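Local coordinates for protein D-alanine--D-alanine ligase (Coxiella burnetii, PDB 3TQT) that catalyses the ATP-dependent joining of two D-alanine molecules into D-alanyl-D-alanine, a building block of the peptidoglycan cell wall, at residues Q133-C138 with I317-G322; K186-G191 with D216-V221. All coordinates share one frame; numbering follows the deposited sequence.

Interaction 1: residues Q133-C138 with I317-G322; sequences QSSAVC and INTIPG
C138 and T319 meet in a buried, water-bridged contact between helix 132-139 and the end of strand 312-318, an edge strand of the five-stranded antiparallel sheet in the ATP-grasp part of the ligase. No direct hydrogen bond joins the two segments; apolar touches and three waters do the work. C138 carries the dry part. Its CB lies 3.6 Å from T319 CG2, while its SG reaches the methyls of two residues, I317 CG2 at 3.7 Å and T319 CG2 at 3.7 Å. The sulfur is placed there by a chi1 of -70°, which turns it opposite its own carbonyl carbon. T319 divides its two branches: with chi1 at 58°, CG2 faces the cysteine and OG1 faces water. That hydroxyl is too far from S135 OG for direct bonding, at 4.3 Å; one water bridges the two hydroxyls, giving a proton to S135 OG, which also bonds N131, and a second joins T319 OG1 to S135 O. N318, predicted to bind magnesium, has its CB pointing away from the helix, and its ND2 bonds R301 O; the contact thus flanks a residue of the predicted magnesium site. At the strand end of the interface a third water accepts from I317 N at 2.9 Å and bonds C138 O at 2.7 Å.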
loop_
_atom_site.group_PDB
_atom_site.type_symbol
_atom_site.label_atom_id
_atom_site.label_comp_id
_atom_site.label_asym_id
_atom_site.label_seq_id
_atom_site.Cartn_x
_atom_site.Cartn_y
_atom_site.Cartn_z
ATOM N N GLN A 133 2.674 1.039 2.217
ATOM C CA GLN A 133 3.369 1.083 0.945
ATOM C C GLN A 133 4.341 -0.067 0.761
ATOM O O GLN A 133 4.420 -0.663 -0.309
ATOM C CB GLN A 133 4.134 2.394 0.782
ATOM C CG GLN A 133 5.084 2.368 -0.418
ATOM C CD GLN A 133 6.294 3.261 -0.219
ATOM O OE1 GLN A 133 7.342 2.812 0.219
ATOM N NE2 GLN A 133 6.142 4.537 -0.529
ATOM N N SER A 134 5.104 -0.359 1.799
ATOM C CA SER A 134 6.130 -1.387 1.718
ATOM C C SER A 134 5.485 -2.766 1.637
ATOM O O SER A 134 5.970 -3.647 0.940
ATOM C CB SER A 134 7.068 -1.316 2.931
ATOM O OG SER A 134 8.185 -2.158 2.705
ATOM N N SER A 135 4.399 -2.956 2.375
ATOM C CA SER A 135 3.667 -4.217 2.305
ATOM C C SER A 135 3.171 -4.432 0.867
ATOM O O SER A 135 3.283 -5.523 0.320
ATOM C CB SER A 135 2.477 -4.199 3.265
ATOM O OG SER A 135 2.919 -4.073 4.609
ATOM N N ALA A 136 2.614 -3.382 0.271
ATOM C CA ALA A 136 2.033 -3.495 -1.067
ATOM C C ALA A 136 3.122 -3.757 -2.084
ATOM O O ALA A 136 2.978 -4.608 -2.958
ATOM C CB ALA A 136 1.243 -2.248 -1.420
ATOM N N VAL A 137 4.227 -3.040 -1.966
ATOM C CA VAL A 137 5.346 -3.264 -2.871
ATOM C C VAL A 137 5.919 -4.689 -2.769
ATOM O O VAL A 137 6.239 -5.311 -3.784
ATOM C CB VAL A 137 6.464 -2.223 -2.663
ATOM C CG1 VAL A 137 7.735 -2.635 -3.394
ATOM C CG2 VAL A 137 5.996 -0.858 -3.140
ATOM N N CYS A 138 6.040 -5.203 -1.555
ATOM C CA CYS A 138 6.633 -6.520 -1.350
ATOM C C CYS A 138 5.656 -7.652 -1.670
ATOM O O CYS A 138 6.065 -8.760 -2.031
ATOM C CB CYS A 138 7.154 -6.654 0.081
ATOM S SG CYS A 138 8.603 -5.644 0.419
ATOM N N ILE A 317 10.671 -10.660 -1.214
ATOM C CA ILE A 317 10.748 -10.112 0.149
ATOM C C ILE A 317 9.416 -10.359 0.836
ATOM O O ILE A 317 8.375 -9.944 0.340
ATOM C CB ILE A 317 11.027 -8.591 0.129
ATOM C CG1 ILE A 317 12.277 -8.318 -0.722
ATOM C CG2 ILE A 317 11.179 -8.043 1.587
ATOM C CD1 ILE A 317 12.602 -6.855 -0.901
ATOM N N ASN A 318 9.455 -11.037 1.974
ATOM C CA ASN A 318 8.251 -11.405 2.702
ATOM C C ASN A 318 8.170 -10.579 3.959
ATOM O O ASN A 318 9.049 -10.693 4.814
ATOM C CB ASN A 318 8.327 -12.869 3.118
ATOM C CG ASN A 318 8.464 -13.783 1.948
ATOM O OD1 ASN A 318 7.477 -14.126 1.300
ATOM N ND2 ASN A 318 9.698 -14.169 1.641
ATOM N N THR A 319 7.114 -9.776 4.089
ATOM C CA THR A 319 7.035 -8.822 5.194
ATOM C C THR A 319 6.292 -9.395 6.399
ATOM O O THR A 319 6.440 -8.906 7.504
ATOM C CB THR A 319 6.334 -7.511 4.768
ATOM O OG1 THR A 319 5.034 -7.833 4.284
ATOM C CG2 THR A 319 7.128 -6.797 3.641
ATOM N N ILE A 320 5.499 -10.436 6.187
ATOM C CA ILE A 320 4.958 -11.168 7.334
ATOM C C ILE A 320 5.314 -12.642 7.149
ATOM O O ILE A 320 4.481 -13.465 6.778
ATOM C CB ILE A 320 3.431 -10.943 7.548
ATOM C CG1 ILE A 320 3.074 -9.452 7.427
ATOM C CG2 ILE A 320 2.964 -11.495 8.916
ATOM C CD1 ILE A 320 3.528 -8.576 8.592
ATOM N N PRO A 321 6.587 -12.966 7.376
ATOM C CA PRO A 321 7.059 -14.341 7.219
ATOM C C PRO A 321 6.470 -15.214 8.310
ATOM O O PRO A 321 6.028 -14.676 9.329
ATOM C CB PRO A 321 8.562 -14.210 7.417
ATOM C CG PRO A 321 8.728 -13.023 8.276
ATOM C CD PRO A 321 7.641 -12.071 7.879
ATOM N N GLY A 322 6.454 -16.527 8.093
ATOM C CA GLY A 322 6.022 -17.451 9.123
ATOM C C GLY A 322 6.759 -17.153 10.411
ATOM O O GLY A 322 7.926 -16.768 10.390
HETATM O O HOH W 1 4.382 -7.622 1.727
HETATM O O HOH W 2 3.469 -6.398 6.006
HETATM O O HOH W 3 8.401 -9.878 -2.900
#

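Interaction 2: residues K186-G191 with D216-V221; sequences KAVSLG and DDRLMV
V188 and R218 meet where strand 183-187 of the ATP-grasp fold ends and its antiparallel neighbour 219-223 begins; both segments fall in the predicted ATP-binding region. K186 and M220 form a hydrogen-bonded pair, with K186 N to M220 O and M220 N to K186 O both 2.9 Å. Beyond the non-hydrogen-bonded pair A187-L219, V188 N continues the pattern to R218 O at 3.2 Å, with V188 N tilted 29° from the carbonyl plane of R218. From V188 CB the side chain forks. CG1 touches R218 O and the L219 carbonyl carbon and, more distantly, M220 SD; CG2 comes within 3.3 Å of R218 O, lies 3.8 Å above one face of the R218 guanidinium, offset toward its rim, and also approaches D216 OD2. That carboxylate oxygen is gripped twice by S189. The backbone N of S189 meets OD2 at 2.9 Å, nearly end-on to the C-O bond, and S189 OG donates to OD2 at 2.7 Å from the syn side, 29° out of the carboxylate plane. A chi1 of 70° folds the hydroxyl back between N and carbonyl carbon, letting one residue supply both donors. R218 NH2 forms salt bridges with D142 and E140. Helix 141-150 packs on V188 and M220, whereas helix 202-212 covers A187 and L219, and strand 159-161 lies along the other edge of strand 219-223.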
loop_
_atom_site.group_PDB
_atom_site.type_symbol
_atom_site.label_atom_id
_atom_site.label_comp_id
_atom_site.label_asym_id
_atom_site.label_seq_id
_atom_site.Cartn_x
_atom_site.Cartn_y
_atom_site.Cartn_z
ATOM N N LYS A 186 3.428 -17.735 -12.315
ATOM C CA LYS A 186 3.151 -17.440 -10.911
ATOM C C LYS A 186 2.151 -16.291 -10.776
ATOM O O LYS A 186 2.279 -15.286 -11.463
ATOM C CB LYS A 186 4.429 -16.924 -10.231
ATOM C CG LYS A 186 5.514 -17.927 -9.916
ATOM C CD LYS A 186 6.607 -17.205 -9.110
ATOM C CE LYS A 186 7.598 -18.159 -8.461
ATOM N NZ LYS A 186 8.380 -18.942 -9.464
ATOM N N ALA A 187 1.195 -16.408 -9.860
ATOM C CA ALA A 187 0.429 -15.227 -9.476
ATOM C C ALA A 187 1.408 -14.197 -8.908
ATOM O O ALA A 187 2.360 -14.556 -8.199
ATOM C CB ALA A 187 -0.619 -15.591 -8.436
ATOM N N VAL A 188 1.200 -12.926 -9.211
ATOM C CA VAL A 188 2.088 -11.894 -8.654
ATOM C C VAL A 188 1.950 -11.772 -7.140
ATOM O O VAL A 188 2.912 -11.459 -6.444
ATOM C CB VAL A 188 1.865 -10.493 -9.280
ATOM C CG1 VAL A 188 2.216 -10.493 -10.764
ATOM C CG2 VAL A 188 0.437 -10.020 -9.031
ATOM N N SER A 189 0.763 -12.041 -6.618
ATOM C CA SER A 189 0.506 -11.686 -5.230
ATOM C C SER A 189 -0.058 -12.823 -4.396
ATOM O O SER A 189 -0.593 -12.588 -3.320
ATOM C CB SER A 189 -0.458 -10.498 -5.173
ATOM O OG SER A 189 -1.752 -10.898 -5.589
ATOM N N LEU A 190 0.051 -14.053 -4.887
ATOM C CA LEU A 190 -0.448 -15.202 -4.135
ATOM C C LEU A 190 0.667 -16.218 -3.918
ATOM O O LEU A 190 1.416 -16.533 -4.847
ATOM C CB LEU A 190 -1.618 -15.864 -4.864
ATOM C CG LEU A 190 -2.778 -14.941 -5.227
ATOM C CD1 LEU A 190 -3.827 -15.706 -6.035
ATOM C CD2 LEU A 190 -3.383 -14.334 -3.966
ATOM N N GLY A 191 0.761 -16.740 -2.697
ATOM C CA GLY A 191 1.854 -17.626 -2.324
ATOM C C GLY A 191 1.585 -19.116 -2.471
ATOM O O GLY A 191 2.493 -19.884 -2.798
ATOM N N ASP A 216 -5.539 -14.600 -9.795
ATOM C CA ASP A 216 -4.929 -13.289 -9.589
ATOM C C ASP A 216 -5.124 -12.492 -10.870
ATOM O O ASP A 216 -5.272 -13.062 -11.951
ATOM C CB ASP A 216 -3.437 -13.449 -9.263
ATOM C CG ASP A 216 -2.868 -12.272 -8.487
ATOM O OD1 ASP A 216 -3.459 -11.180 -8.559
ATOM O OD2 ASP A 216 -1.828 -12.445 -7.806
ATOM N N ASP A 217 -5.126 -11.172 -10.777
ATOM C CA ASP A 217 -5.383 -10.389 -11.980
ATOM C C ASP A 217 -4.093 -9.982 -12.668
ATOM O O ASP A 217 -4.092 -9.222 -13.630
ATOM C CB ASP A 217 -6.259 -9.165 -11.679
ATOM C CG ASP A 217 -5.637 -8.226 -10.662
ATOM O OD1 ASP A 217 -4.483 -8.451 -10.242
ATOM O OD2 ASP A 217 -6.305 -7.239 -10.291
ATOM N N ARG A 218 -2.981 -10.503 -12.185
ATOM C CA ARG A 218 -1.725 -10.261 -12.862
ATOM C C ARG A 218 -0.801 -11.404 -12.527
ATOM O O ARG A 218 -0.849 -11.954 -11.432
ATOM C CB ARG A 218 -1.120 -8.934 -12.410
ATOM C CG ARG A 218 -0.099 -8.350 -13.369
ATOM C CD ARG A 218 0.261 -6.897 -12.967
ATOM N NE ARG A 218 1.105 -6.855 -11.775
ATOM C CZ ARG A 218 0.723 -6.382 -10.594
ATOM N NH1 ARG A 218 -0.507 -5.887 -10.424
ATOM N NH2 ARG A 218 1.577 -6.392 -9.580
ATOM N N LEU A 219 0.020 -11.799 -13.479
ATOM C CA LEU A 219 0.933 -12.883 -13.199
ATOM C C LEU A 219 2.318 -12.506 -13.664
ATOM O O LEU A 219 2.515 -11.503 -14.353
ATOM C CB LEU A 219 0.464 -14.178 -13.866
ATOM C CG LEU A 219 0.412 -14.268 -15.387
ATOM C CD1 LEU A 219 1.811 -14.440 -15.985
ATOM C CD2 LEU A 219 -0.477 -15.449 -15.780
ATOM N N MET A 220 3.280 -13.323 -13.275
ATOM C CA MET A 220 4.628 -13.144 -13.730
ATOM C C MET A 220 5.169 -14.493 -14.139
ATOM O O MET A 220 4.878 -15.522 -13.520
ATOM C CB MET A 220 5.492 -12.519 -12.633
ATOM C CG MET A 220 5.530 -13.300 -11.333
ATOM S SD MET A 220 5.991 -12.212 -9.972
ATOM C CE MET A 220 7.609 -11.665 -10.526
ATOM N N VAL A 221 5.946 -14.472 -15.204
ATOM C CA VAL A 221 6.629 -15.656 -15.672
ATOM C C VAL A 221 8.080 -15.493 -15.268
ATOM O O VAL A 221 8.641 -14.391 -15.365
ATOM C CB VAL A 221 6.503 -15.784 -17.199
ATOM C CG1 VAL A 221 7.107 -17.108 -17.689
ATOM C CG2 VAL A 221 5.032 -15.668 -17.620
#

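Interaction 2 is nested along the chain inside the long loop closed by interaction 1: 133-138 comes first, then 186-191 and 216-221, and 317-322 last. Their centres are 15 Å apart and their nearest atoms about 6 Å, without touching. Interaction 1 sets helix 132-139 against a strand of the five-stranded sheet, whereas interaction 2 pairs two strands of the four-stranded sheet, as expected of the two lobes of an ATP-grasp domain. Both also reach the second subunit. Helix 141-150 is shared, touching I317 and V137 in one and V188 and M220 in the other, so it packs on both the end of the strand carrying the predicted metal ligand N318 and the predicted ATP-binding segments.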